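Local coordinates for pullulanase (Bacillus acidopullulyticus, PDB 2WAN), which probably hydrolyses the alpha-1,6-glucosidic links of pullulan and related branched starch polysaccharides, as a debranching enzyme of the alpha-amylase family, at residues Val434-His439 with Gly779-Arg784; Arg441-Ser444 with Gly450-Asn453; His463-Lys466 with Lys472-Ile475; Phe775-Gly778 with Leu783-Lys786; Ser805-Ala808 with Val813-Tyr816. All coordinates share one frame; numbering follows the deposited sequence.

Overall arrangement
All five contacts lie in one region of the parallel eight-stranded barrel typical of alpha-amylase relatives. Contacts 1 and 4, centres about 4 Å apart, share L783 and R784 and meet where the first strand, 435-438, pairs with the last, 773-777, closing the barrel. Contacts 2 and 3, about 10 Å apart between centres, lie in the excursion between strand 435-438 and helix 474-481 and follow each other along the chain. Contact 5, about 11 Å from contact 1 between centres, comes last, where helix 805-809 meets helix 811-826. A weak R784-D442 ion pair and the hydrogen bonds R806 to L783 and K807 to K472 link the excursion and late helices to the barrel's end.

Contact 1: residues Val434-His439 with Gly779-Arg784; sequences VIYEAH and GEEMLR
The Y436 ring meets the carboxylate of E781 at its edge, with CD of E781 lying in the ring plane, and the two flat groups are turned 50° against each other. The phenol OH donates to OE2 of E781 at 2.6 Å, on the syn side of the carboxylate. Beside this bond, CE2 of Y436 comes to 3.4 Å from OE1 of E781. That second oxygen is used as well: G779 N donates to E781 OE1 at 2.8 Å, again on the syn side. E781 turns back on itself, its CG wedged between backbone N and carbonyl carbon (chi1 73°) and its chain bent at the next bond. E781 lies in a short 3-10 turn where G779 O accepts M782 N and R784 N from opposite faces and L783 N bonds to E780 O, a Schellman motif with L783 at positive phi. Glycine suits position 779 because the backbone there has positive phi and R784 CD lies close. Tyrosine is long enough to reach from strand 435-438 to this turn after the last barrel strand. With both carboxylate oxygens accepting in a buried place, E781 is plausibly kept as the anion, and the phenol O-H would then be polarised toward it.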
loop_
_atom_site.group_PDB
_atom_site.type_symbol
_atom_site.label_atom_id
_atom_site.label_comp_id
_atom_site.label_asym_id
_atom_site.label_seq_id
_atom_site.Cartn_x
_atom_site.Cartn_y
_atom_site.Cartn_z
ATOM N N VAL A 434 0.529 4.720 -19.729
ATOM C CA VAL A 434 0.441 3.273 -20.001
ATOM C C VAL A 434 1.661 2.664 -19.321
ATOM O O VAL A 434 2.806 2.840 -19.778
ATOM C CB VAL A 434 0.429 2.936 -21.503
ATOM C CG1 VAL A 434 0.136 1.434 -21.668
ATOM C CG2 VAL A 434 -0.656 3.733 -22.214
ATOM N N ILE A 435 1.391 1.963 -18.223
ATOM C CA ILE A 435 2.425 1.585 -17.266
ATOM C C ILE A 435 2.947 0.172 -17.587
ATOM O O ILE A 435 2.172 -0.756 -17.768
ATOM C CB ILE A 435 1.883 1.680 -15.814
ATOM C CG1 ILE A 435 1.467 3.127 -15.502
ATOM C CG2 ILE A 435 2.948 1.228 -14.815
ATOM C CD1 ILE A 435 0.702 3.291 -14.166
ATOM N N TYR A 436 4.268 0.024 -17.625
ATOM C CA TYR A 436 4.923 -1.225 -18.007
ATOM C C TYR A 436 5.808 -1.686 -16.852
ATOM O O TYR A 436 6.834 -1.065 -16.563
ATOM C CB TYR A 436 5.755 -0.937 -19.259
ATOM C CG TYR A 436 6.491 -2.086 -19.927
ATOM C CD1 TYR A 436 7.809 -2.376 -19.592
ATOM C CD2 TYR A 436 5.891 -2.814 -20.958
ATOM C CE1 TYR A 436 8.520 -3.395 -20.238
ATOM C CE2 TYR A 436 6.588 -3.840 -21.622
ATOM C CZ TYR A 436 7.898 -4.110 -21.272
ATOM O OH TYR A 436 8.588 -5.099 -21.944
ATOM N N GLU A 437 5.400 -2.759 -16.174
ATOM C CA GLU A 437 6.144 -3.257 -14.998
ATOM C C GLU A 437 7.387 -4.057 -15.401
ATOM O O GLU A 437 7.303 -4.975 -16.220
ATOM C CB GLU A 437 5.245 -4.130 -14.114
ATOM C CG GLU A 437 5.916 -4.563 -12.786
ATOM C CD GLU A 437 4.991 -5.463 -11.943
ATOM O OE1 GLU A 437 4.266 -6.309 -12.515
ATOM O OE2 GLU A 437 5.011 -5.341 -10.712
ATOM N N ALA A 438 8.542 -3.715 -14.838
ATOM C CA ALA A 438 9.784 -4.427 -15.173
ATOM C C ALA A 438 10.721 -4.517 -13.971
ATOM O O ALA A 438 10.858 -3.563 -13.213
ATOM C CB ALA A 438 10.506 -3.720 -16.348
ATOM N N HIS A 439 11.361 -5.676 -13.817
ATOM C CA HIS A 439 12.440 -5.889 -12.840
ATOM C C HIS A 439 13.785 -5.583 -13.499
ATOM O O HIS A 439 14.011 -5.989 -14.640
ATOM C CB HIS A 439 12.350 -7.356 -12.405
ATOM C CG HIS A 439 13.277 -7.750 -11.297
ATOM N ND1 HIS A 439 14.613 -8.050 -11.508
ATOM C CD2 HIS A 439 13.044 -7.974 -9.985
ATOM C CE1 HIS A 439 15.163 -8.405 -10.360
ATOM N NE2 HIS A 439 14.232 -8.377 -9.424
ATOM N N GLY A 779 6.693 -7.698 -20.757
ATOM C CA GLY A 779 6.977 -8.982 -21.386
ATOM C C GLY A 779 5.731 -9.693 -21.844
ATOM O O GLY A 779 5.820 -10.639 -22.608
ATOM N N GLU A 780 4.555 -9.243 -21.416
ATOM C CA GLU A 780 3.324 -9.898 -21.903
ATOM C C GLU A 780 3.170 -9.751 -23.426
ATOM O O GLU A 780 2.562 -10.614 -24.079
ATOM C CB GLU A 780 2.072 -9.373 -21.177
ATOM C CG GLU A 780 2.014 -9.613 -19.659
ATOM C CD GLU A 780 2.039 -11.080 -19.243
ATOM O OE1 GLU A 780 3.041 -11.796 -19.483
ATOM O OE2 GLU A 780 1.048 -11.492 -18.620
ATOM N N GLU A 781 3.741 -8.676 -23.979
ATOM C CA GLU A 781 3.712 -8.382 -25.424
ATOM C C GLU A 781 4.536 -9.389 -26.240
ATOM O O GLU A 781 4.428 -9.414 -27.457
ATOM C CB GLU A 781 4.193 -6.943 -25.684
ATOM C CG GLU A 781 5.705 -6.737 -25.495
ATOM C CD GLU A 781 6.195 -6.620 -24.041
ATOM O OE1 GLU A 781 5.400 -6.682 -23.068
ATOM O OE2 GLU A 781 7.416 -6.422 -23.891
ATOM N N MET A 782 5.350 -10.210 -25.565
ATOM C CA MET A 782 6.053 -11.302 -26.233
ATOM C C MET A 782 5.781 -12.670 -25.597
ATOM O O MET A 782 6.607 -13.595 -25.708
ATOM C CB MET A 782 7.560 -11.004 -26.306
ATOM C CG MET A 782 8.250 -10.831 -24.934
ATOM S SD MET A 782 10.005 -10.457 -25.192
ATOM C CE MET A 782 10.501 -10.094 -23.515
ATOM N N LEU A 783 4.629 -12.782 -24.927
ATOM C CA LEU A 783 4.144 -14.032 -24.313
ATOM C C LEU A 783 5.202 -14.603 -23.378
ATOM O O LEU A 783 5.515 -15.796 -23.414
ATOM C CB LEU A 783 3.700 -15.055 -25.376
ATOM C CG LEU A 783 2.754 -14.544 -26.491
ATOM C CD1 LEU A 783 2.367 -15.720 -27.438
ATOM C CD2 LEU A 783 1.467 -13.862 -25.924
ATOM N N ARG A 784 5.778 -13.729 -22.557
ATOM C CA ARG A 784 6.775 -14.162 -21.577
ATOM C C ARG A 784 6.212 -15.308 -20.737
ATOM O O ARG A 784 5.032 -15.313 -20.393
ATOM C CB ARG A 784 7.193 -12.981 -20.696
ATOM C CG ARG A 784 8.047 -13.336 -19.485
ATOM C CD ARG A 784 8.727 -12.070 -18.995
ATOM N NE ARG A 784 9.298 -12.161 -17.652
ATOM C CZ ARG A 784 8.628 -11.878 -16.542
ATOM N NH1 ARG A 784 7.345 -11.543 -16.619
ATOM N NH2 ARG A 784 9.243 -11.929 -15.354
#

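Contact 2: residues Arg441-Ser444 with Gly450-Asn453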
loop_
_atom_site.group_PDB
_atom_site.type_symbol
_atom_site.label_atom_id
_atom_site.label_comp_id
_atom_site.label_asym_id
_atom_site.label_seq_id
_atom_site.Cartn_x
_atom_site.Cartn_y
_atom_site.Cartn_z
ATOM N N ARG A 441 16.836 -6.713 -13.127
ATOM C CA ARG A 441 17.611 -7.866 -13.573
ATOM C C ARG A 441 16.907 -8.554 -14.763
ATOM O O ARG A 441 17.529 -8.785 -15.812
ATOM C CB ARG A 441 17.835 -8.857 -12.443
ATOM C CG ARG A 441 18.760 -10.006 -12.850
ATOM C CD ARG A 441 19.097 -10.931 -11.682
ATOM N NE ARG A 441 19.914 -12.068 -12.133
ATOM C CZ ARG A 441 21.245 -12.060 -12.257
ATOM N NH1 ARG A 441 21.965 -10.969 -11.955
ATOM N NH2 ARG A 441 21.872 -13.161 -12.689
ATOM N N ASP A 442 15.607 -8.825 -14.631
ATOM C CA ASP A 442 14.888 -9.560 -15.703
ATOM C C ASP A 442 15.048 -8.897 -17.058
ATOM O O ASP A 442 15.169 -9.569 -18.096
ATOM C CB ASP A 442 13.375 -9.609 -15.471
ATOM C CG ASP A 442 12.965 -10.327 -14.218
ATOM O OD1 ASP A 442 13.806 -10.890 -13.501
ATOM O OD2 ASP A 442 11.743 -10.324 -13.951
ATOM N N PHE A 443 15.010 -7.564 -17.065
ATOM C CA PHE A 443 14.964 -6.792 -18.315
ATOM C C PHE A 443 16.083 -7.139 -19.293
ATOM O O PHE A 443 15.847 -7.195 -20.509
ATOM C CB PHE A 443 15.003 -5.296 -17.981
ATOM C CG PHE A 443 14.693 -4.406 -19.150
ATOM C CD1 PHE A 443 13.440 -4.460 -19.761
ATOM C CD2 PHE A 443 15.662 -3.514 -19.645
ATOM C CE1 PHE A 443 13.137 -3.625 -20.843
ATOM C CE2 PHE A 443 15.365 -2.667 -20.731
ATOM C CZ PHE A 443 14.110 -2.746 -21.337
ATOM N N SER A 444 17.287 -7.393 -18.770
ATOM C CA SER A 444 18.468 -7.475 -19.641
ATOM C C SER A 444 19.422 -8.653 -19.366
ATOM O O SER A 444 20.423 -8.807 -20.056
ATOM C CB SER A 444 19.253 -6.157 -19.513
ATOM O OG SER A 444 19.730 -6.014 -18.178
ATOM N N GLY A 450 21.045 -8.496 -26.000
ATOM C CA GLY A 450 21.752 -7.463 -26.773
ATOM C C GLY A 450 22.318 -6.290 -25.988
ATOM O O GLY A 450 22.978 -5.411 -26.567
ATOM N N MET A 451 22.049 -6.278 -24.687
ATOM C CA MET A 451 22.558 -5.252 -23.775
ATOM C C MET A 451 23.824 -5.760 -23.094
ATOM O O MET A 451 23.904 -6.939 -22.701
ATOM C CB MET A 451 21.472 -4.888 -22.755
ATOM C CG MET A 451 20.410 -3.951 -23.346
ATOM S SD MET A 451 18.886 -3.843 -22.404
ATOM C CE MET A 451 18.096 -5.396 -22.856
ATOM N N LYS A 452 24.805 -4.867 -22.951
ATOM C CA LYS A 452 26.111 -5.209 -22.351
ATOM C C LYS A 452 26.058 -5.303 -20.829
ATOM O O LYS A 452 26.616 -6.222 -20.226
ATOM C CB LYS A 452 27.169 -4.168 -22.761
ATOM C CG LYS A 452 27.612 -4.270 -24.220
ATOM C CD LYS A 452 28.666 -3.204 -24.543
ATOM C CE LYS A 452 29.197 -3.352 -25.970
ATOM N NZ LYS A 452 28.179 -2.972 -26.996
ATOM N N ASN A 453 25.369 -4.352 -20.203
ATOM C CA ASN A 453 25.315 -4.270 -18.735
ATOM C C ASN A 453 24.214 -5.168 -18.215
ATOM O O ASN A 453 23.213 -4.702 -17.670
ATOM C CB ASN A 453 25.068 -2.817 -18.291
ATOM C CG ASN A 453 26.260 -1.918 -18.588
ATOM O OD1 ASN A 453 27.259 -1.961 -17.873
ATOM N ND2 ASN A 453 26.157 -1.099 -19.636
#
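S444 and M451 mark the closest backbone approach, their CA atoms 6.2 Å apart, where a weakly bonded helical turn faces an irregular loop that returns six residues later. M451 carries the contact. Its CB points toward the helix, and a bend at the last torsion (chi3 -77°) folds the methyl back over the turn's end. CE of M451 rests 3.6 Å from CB of S444 and 3.7 Å from F443 O, while the sulfur lies 3.7 Å from S444 CB. The same sulfur approaches the F443 ring from an oblique direction, SD standing 5.0 Å from the ring centroid and 52° off its normal; CE2 of F443 is the ring atom it comes nearest to. This is a Met-aromatic contact, and it joins the helical turn to the loop in the long excursion between the first barrel strand, 435-438, and helix 474-481. Methionine suits the position because its flexible, polarisable thioether can fit a ring and a serine at once, while the F443 ring, met obliquely here, stacks on F460. S444 is small enough to let the methyl come close, and its hydroxyl is occupied by G455 N; the nearest atom of the loop to OG of S444 is N453 O, at 3.8 Å. G450, at positive phi, lets the chain turn just ahead of M451, and F443 O accepts the indole N-H of W804.

Contact 3: residues His463-Lys466 with Lys472-Ile475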
loop_
_atom_site.group_PDB
_atom_site.type_symbol
_atom_site.label_atom_id
_atom_site.label_comp_id
_atom_site.label_asym_id
_atom_site.label_seq_id
_atom_site.Cartn_x
_atom_site.Cartn_y
_atom_site.Cartn_z
ATOM N N HIS A 463 21.448 2.376 -26.272
ATOM C CA HIS A 463 20.722 2.522 -27.546
ATOM C C HIS A 463 21.210 1.568 -28.627
ATOM O O HIS A 463 22.359 1.123 -28.619
ATOM C CB HIS A 463 20.840 3.968 -28.053
ATOM C CG HIS A 463 20.149 4.962 -27.172
ATOM N ND1 HIS A 463 18.861 5.388 -27.405
ATOM C CD2 HIS A 463 20.552 5.580 -26.036
ATOM C CE1 HIS A 463 18.505 6.240 -26.458
ATOM N NE2 HIS A 463 19.513 6.373 -25.615
ATOM N N GLY A 464 20.312 1.238 -29.546
ATOM C CA GLY A 464 20.658 0.439 -30.725
ATOM C C GLY A 464 20.833 -1.043 -30.435
ATOM O O GLY A 464 21.427 -1.767 -31.244
ATOM N N THR A 465 20.314 -1.515 -29.301
ATOM C CA THR A 465 20.541 -2.919 -28.916
ATOM C C THR A 465 19.584 -3.827 -29.684
ATOM O O THR A 465 18.423 -3.475 -29.947
ATOM C CB THR A 465 20.451 -3.164 -27.388
ATOM O OG1 THR A 465 19.145 -2.783 -26.919
ATOM C CG2 THR A 465 21.527 -2.325 -26.632
ATOM N N LYS A 466 20.106 -4.991 -30.049
ATOM C CA LYS A 466 19.391 -5.938 -30.902
ATOM C C LYS A 466 19.409 -7.317 -30.305
ATOM O O LYS A 466 20.391 -7.728 -29.674
ATOM C CB LYS A 466 20.018 -6.014 -32.295
ATOM C CG LYS A 466 20.206 -4.703 -33.006
ATOM C CD LYS A 466 18.900 -4.063 -33.409
ATOM C CE LYS A 466 19.230 -2.806 -34.230
ATOM N NZ LYS A 466 18.184 -1.759 -34.151
ATOM N N LYS A 472 14.543 -5.178 -32.027
ATOM C CA LYS A 472 15.004 -4.165 -31.085
ATOM C C LYS A 472 14.771 -4.665 -29.677
ATOM O O LYS A 472 13.718 -5.241 -29.375
ATOM C CB LYS A 472 14.253 -2.850 -31.293
ATOM C CG LYS A 472 14.486 -2.242 -32.679
ATOM C CD LYS A 472 13.718 -0.937 -32.872
ATOM C CE LYS A 472 14.056 -0.322 -34.226
ATOM N NZ LYS A 472 13.414 1.005 -34.388
ATOM N N THR A 473 15.759 -4.456 -28.805
ATOM C CA THR A 473 15.611 -4.815 -27.405
ATOM C C THR A 473 15.827 -3.565 -26.554
ATOM O O THR A 473 16.135 -2.476 -27.078
ATOM C CB THR A 473 16.650 -5.871 -26.971
ATOM O OG1 THR A 473 17.969 -5.347 -27.162
ATOM C CG2 THR A 473 16.515 -7.184 -27.813
ATOM N N GLY A 474 15.684 -3.718 -25.239
ATOM C CA GLY A 474 16.047 -2.613 -24.351
ATOM C C GLY A 474 15.131 -1.406 -24.531
ATOM O O GLY A 474 13.945 -1.532 -24.879
ATOM N N ILE A 475 15.684 -0.222 -24.294
ATOM C CA ILE A 475 14.929 1.021 -24.417
ATOM C C ILE A 475 14.337 1.230 -25.819
ATOM O O ILE A 475 13.261 1.808 -25.971
ATOM C CB ILE A 475 15.801 2.239 -24.013
ATOM C CG1 ILE A 475 14.915 3.453 -23.741
ATOM C CG2 ILE A 475 16.912 2.521 -25.057
ATOM C CD1 ILE A 475 15.649 4.542 -22.979
#
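T465 crosses T473 at about a right angle, and its CB already lies 3.3 Å from OG1 of T473. From there the branches part: OG1 sits between backbone N and carbonyl carbon (chi1 59°), which sends it to the opposing threonine, and CG2 is carried off to pack on G450 and M451. OG1 of T465 lies 2.8 Å from OG1 of T473 and 3.0 Å from T473 O, and its one proton could go to either. T473 OG1 is bonded to S449 O, and two compact hydroxyl side chains fit this buried spot side by side. Next to them the backbones join in a single bridge of K466 with K472, running roughly antiparallel, and T473 N donates to T465 O at 3.1 Å in a nearly straight bond (171°) that arrives from above the carbonyl plane. G474 has positive phi, and lacking a side chain it leaves room for T465 OG1. At the exposed end K466 and K472 lie side by side, with NZ of K466 packed 4.0 Å from CG of K472. Their NZ atoms stay 5.5 Å apart, a spacing that solvent would probably screen. The bridge thus clasps the returning loop to the start of helix 474-481, the first long helix after barrel strand 435-438. I475, whose CG2 lies 4.2 Å from H463 ND1 over one face of that ring, also touches S540 and L541 of helix 529-543, while K472 O is taken by K807 of helix 805-809.

Contact 4: residues Phe775-Gly778 with Leu783-Lys786; sequences FMQG and LRTK
Q777 OE1 is the centre of this contact, taking a hydrogen bond from R784 NH1 at 2.9 Å with an N-H...O angle of 154°. The oxygen lies in the guanidinium plane, at its edge, but the donor stands 67° out of the amide plane, not on a lone pair, and the two flat groups are nearly perpendicular, 86° apart. Around this bond come two waters. Water 1 donates to Q777 OE1 at 3.1 Å and accepts from both R784 NH2 and K786 NZ, the latter at 2.8 Å. Water 2 accepts from R784 NH1 at 2.8 Å and donates to G778 O, joining the strand's end to the same guanidinium edge. K786 NZ itself stays 3.6 Å from Q777 OE1 and approaches from the opposite direction; besides water 1 it is bonded to S792 OG. Reach explains the choice of residues. Q777 is fully extended, and R784 stretches straight from CG to NE, which brings its flat head back across the turn. An amide oxygen suits two donors here, while a guanidinium has N-H groups enough to serve Q777 and both waters. Further out, N800 O binds R784 NH2, which also makes a long, weak ion pair with D442, and T739 OG1 bonds to R784 O. D742 takes K786 N and T785 OG1. The contact sits at the end of strand 773-777, the last of the barrel, whose backbone pairs with strand 435-438 through M776 and G778, and the loop beyond it leads on to helix 797-800.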
loop_
_atom_site.group_PDB
_atom_site.type_symbol
_atom_site.label_atom_id
_atom_site.label_comp_id
_atom_site.label_asym_id
_atom_site.label_seq_id
_atom_site.Cartn_x
_atom_site.Cartn_y
_atom_site.Cartn_z
ATOM N N PHE A 775 -2.324 -0.773 -17.149
ATOM C CA PHE A 775 -1.062 -1.291 -16.609
ATOM C C PHE A 775 -0.863 -2.652 -17.235
ATOM O O PHE A 775 -1.847 -3.409 -17.412
ATOM C CB PHE A 775 -1.220 -1.454 -15.077
ATOM C CG PHE A 775 -0.124 -2.265 -14.409
ATOM C CD1 PHE A 775 0.914 -1.632 -13.720
ATOM C CD2 PHE A 775 -0.155 -3.659 -14.433
ATOM C CE1 PHE A 775 1.902 -2.381 -13.064
ATOM C CE2 PHE A 775 0.830 -4.408 -13.801
ATOM C CZ PHE A 775 1.873 -3.765 -13.127
ATOM N N MET A 776 0.387 -2.974 -17.563
ATOM C CA MET A 776 0.709 -4.326 -18.060
ATOM C C MET A 776 1.996 -4.832 -17.425
ATOM O O MET A 776 2.924 -4.044 -17.141
ATOM C CB MET A 776 0.828 -4.334 -19.592
ATOM C CG MET A 776 1.967 -3.457 -20.146
ATOM S SD MET A 776 2.149 -3.472 -21.935
ATOM C CE MET A 776 2.813 -5.123 -22.198
ATOM N N GLN A 777 2.050 -6.147 -17.203
ATOM C CA GLN A 777 3.298 -6.780 -16.795
ATOM C C GLN A 777 4.250 -6.776 -17.992
ATOM O O GLN A 777 3.916 -7.269 -19.064
ATOM C CB GLN A 777 3.067 -8.232 -16.359
ATOM C CG GLN A 777 4.368 -8.862 -15.803
ATOM C CD GLN A 777 4.270 -10.321 -15.384
ATOM O OE1 GLN A 777 5.206 -10.831 -14.768
ATOM N NE2 GLN A 777 3.168 -11.009 -15.727
ATOM N N GLY A 778 5.436 -6.204 -17.814
ATOM C CA GLY A 778 6.416 -6.174 -18.902
ATOM C C GLY A 778 6.686 -7.573 -19.442
ATOM O O GLY A 778 6.846 -8.522 -18.693
ATOM N N LEU A 783 4.629 -12.782 -24.927
ATOM C CA LEU A 783 4.144 -14.032 -24.313
ATOM C C LEU A 783 5.202 -14.603 -23.378
ATOM O O LEU A 783 5.515 -15.796 -23.414
ATOM C CB LEU A 783 3.700 -15.055 -25.376
ATOM C CG LEU A 783 2.754 -14.544 -26.491
ATOM C CD1 LEU A 783 2.367 -15.720 -27.438
ATOM C CD2 LEU A 783 1.467 -13.862 -25.924
ATOM N N ARG A 784 5.778 -13.729 -22.557
ATOM C CA ARG A 784 6.775 -14.162 -21.577
ATOM C C ARG A 784 6.212 -15.308 -20.737
ATOM O O ARG A 784 5.032 -15.313 -20.393
ATOM C CB ARG A 784 7.193 -12.981 -20.696
ATOM C CG ARG A 784 8.047 -13.336 -19.485
ATOM C CD ARG A 784 8.727 -12.070 -18.995
ATOM N NE ARG A 784 9.298 -12.161 -17.652
ATOM C CZ ARG A 784 8.628 -11.878 -16.542
ATOM N NH1 ARG A 784 7.345 -11.543 -16.619
ATOM N NH2 ARG A 784 9.243 -11.929 -15.354
ATOM N N THR A 785 7.050 -16.309 -20.481
ATOM C CA THR A 785 6.622 -17.503 -19.753
ATOM C C THR A 785 7.552 -17.763 -18.566
ATOM O O THR A 785 8.775 -17.589 -18.677
ATOM C CB THR A 785 6.556 -18.758 -20.689
ATOM O OG1 THR A 785 6.202 -19.914 -19.919
ATOM C CG2 THR A 785 7.877 -19.017 -21.379
ATOM N N LYS A 786 6.956 -18.144 -17.433
ATOM C CA LYS A 786 7.690 -18.542 -16.233
ATOM C C LYS A 786 7.611 -20.055 -16.058
ATOM O O LYS A 786 7.862 -20.583 -14.963
ATOM C CB LYS A 786 7.105 -17.859 -14.990
ATOM C CG LYS A 786 7.311 -16.321 -14.986
ATOM C CD LYS A 786 6.621 -15.626 -13.832
ATOM C CE LYS A 786 6.900 -14.085 -13.841
ATOM N NZ LYS A 786 6.287 -13.459 -12.626
HETATM O O HOH W 1 7.724 -11.038 -12.976
HETATM O O HOH W 2 5.468 -11.025 -18.668
#

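Contact 5: residues Ser805-Ala808 with Val813-Tyr816; sequences SRKA and VFDY
K807 lays its aliphatic chain across one face of the F814 ring. Its chain is extended throughout: CG is anti to the backbone N (chi1 175°), and every later torsion is also close to anti, giving a straight rod that brings CE and NZ to the aromatic. F814, likewise with CG anti to its backbone N, turns its ring broadside to that rod. CE of K807 lies over the middle of the ring, 3.5 Å from the centroid and only 11° off the normal, a CH-pi contact. NZ of K807 follows in an off-centre cation-pi contact, 3.9 Å from the F814 centroid and 32° off the normal, with CZ of F814 the ring atom it most nearly meets at 3.4 Å. Lysine is suited to this buried place because its methylenes can pack on an aromatic while its ammonium reaches polar partners: E480 in a salt bridge, plus K472 O and S477 OG. F814 also touches helix 474-481. Helices 805-809 and 811-826 follow each other almost without a break, and this pair joins one to the other. Helix 811-826 comes after the last strand of the (beta/alpha)8 barrel and packs against helices 753-769 and 474-481, as expected of the helix that closes the outer layer.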
loop_
_atom_site.group_PDB
_atom_site.type_symbol
_atom_site.label_atom_id
_atom_site.label_comp_id
_atom_site.label_asym_id
_atom_site.label_seq_id
_atom_site.Cartn_x
_atom_site.Cartn_y
_atom_site.Cartn_z
ATOM N N SER A 805 14.257 -13.711 -27.508
ATOM C CA SER A 805 13.871 -14.555 -28.637
ATOM C C SER A 805 12.351 -14.644 -28.795
ATOM O O SER A 805 11.859 -14.896 -29.895
ATOM C CB SER A 805 14.467 -15.985 -28.526
ATOM O OG SER A 805 13.772 -16.792 -27.598
ATOM N N ARG A 806 11.609 -14.458 -27.707
ATOM C CA ARG A 806 10.144 -14.539 -27.796
ATOM C C ARG A 806 9.544 -13.323 -28.494
ATOM O O ARG A 806 8.453 -13.394 -29.068
ATOM C CB ARG A 806 9.523 -14.766 -26.425
ATOM C CG ARG A 806 9.882 -16.160 -25.899
ATOM C CD ARG A 806 9.265 -16.466 -24.578
ATOM N NE ARG A 806 7.836 -16.816 -24.622
ATOM C CZ ARG A 806 7.331 -18.018 -24.908
ATOM N NH1 ARG A 806 8.110 -19.056 -25.237
ATOM N NH2 ARG A 806 6.025 -18.196 -24.844
ATOM N N LYS A 807 10.250 -12.196 -28.459
ATOM C CA LYS A 807 9.817 -11.083 -29.305
ATOM C C LYS A 807 9.976 -11.389 -30.802
ATOM O O LYS A 807 9.134 -10.975 -31.603
ATOM C CB LYS A 807 10.521 -9.768 -28.929
ATOM C CG LYS A 807 10.172 -8.581 -29.878
ATOM C CD LYS A 807 10.783 -7.253 -29.378
ATOM C CE LYS A 807 10.424 -6.142 -30.359
ATOM N NZ LYS A 807 11.011 -4.842 -29.879
ATOM N N ALA A 808 11.036 -12.108 -31.177
ATOM C CA ALA A 808 11.198 -12.538 -32.555
ATOM C C ALA A 808 10.096 -13.554 -32.913
ATOM O O ALA A 808 9.439 -13.444 -33.956
ATOM C CB ALA A 808 12.581 -13.152 -32.749
ATOM N N VAL A 813 2.310 -10.572 -32.174
ATOM C CA VAL A 813 1.715 -10.218 -30.885
ATOM C C VAL A 813 2.284 -8.885 -30.386
ATOM O O VAL A 813 1.534 -7.983 -30.005
ATOM C CB VAL A 813 1.983 -11.278 -29.816
ATOM C CG1 VAL A 813 1.384 -10.823 -28.461
ATOM C CG2 VAL A 813 1.405 -12.638 -30.278
ATOM N N PHE A 814 3.604 -8.746 -30.442
ATOM C CA PHE A 814 4.246 -7.476 -30.072
ATOM C C PHE A 814 3.659 -6.304 -30.875
ATOM O O PHE A 814 3.331 -5.243 -30.309
ATOM C CB PHE A 814 5.774 -7.572 -30.268
ATOM C CG PHE A 814 6.513 -6.329 -29.866
ATOM C CD1 PHE A 814 6.573 -5.220 -30.713
ATOM C CD2 PHE A 814 7.127 -6.263 -28.621
ATOM C CE1 PHE A 814 7.245 -4.047 -30.326
ATOM C CE2 PHE A 814 7.819 -5.100 -28.237
ATOM C CZ PHE A 814 7.861 -3.991 -29.104
ATOM N N ASP A 815 3.532 -6.488 -32.186
ATOM C CA ASP A 815 2.964 -5.456 -33.057
ATOM C C ASP A 815 1.497 -5.126 -32.744
ATOM O O ASP A 815 1.074 -3.966 -32.817
ATOM C CB ASP A 815 3.121 -5.876 -34.510
ATOM C CG ASP A 815 4.584 -5.835 -34.979
ATOM O OD1 ASP A 815 5.461 -5.245 -34.290
ATOM O OD2 ASP A 815 4.846 -6.390 -36.061
ATOM N N TYR A 816 0.723 -6.150 -32.399
ATOM C CA TYR A 816 -0.670 -5.939 -31.992
ATOM C C TYR A 816 -0.744 -5.100 -30.718
ATOM O O TYR A 816 -1.504 -4.125 -30.653
ATOM C CB TYR A 816 -1.389 -7.279 -31.823
ATOM C CG TYR A 816 -2.877 -7.127 -31.578
ATOM C CD1 TYR A 816 -3.386 -6.980 -30.285
ATOM C CD2 TYR A 816 -3.777 -7.155 -32.646
ATOM C CE1 TYR A 816 -4.749 -6.822 -30.061
ATOM C CE2 TYR A 816 -5.145 -7.016 -32.440
ATOM C CZ TYR A 816 -5.630 -6.863 -31.146
ATOM O OH TYR A 816 -6.979 -6.713 -30.926
#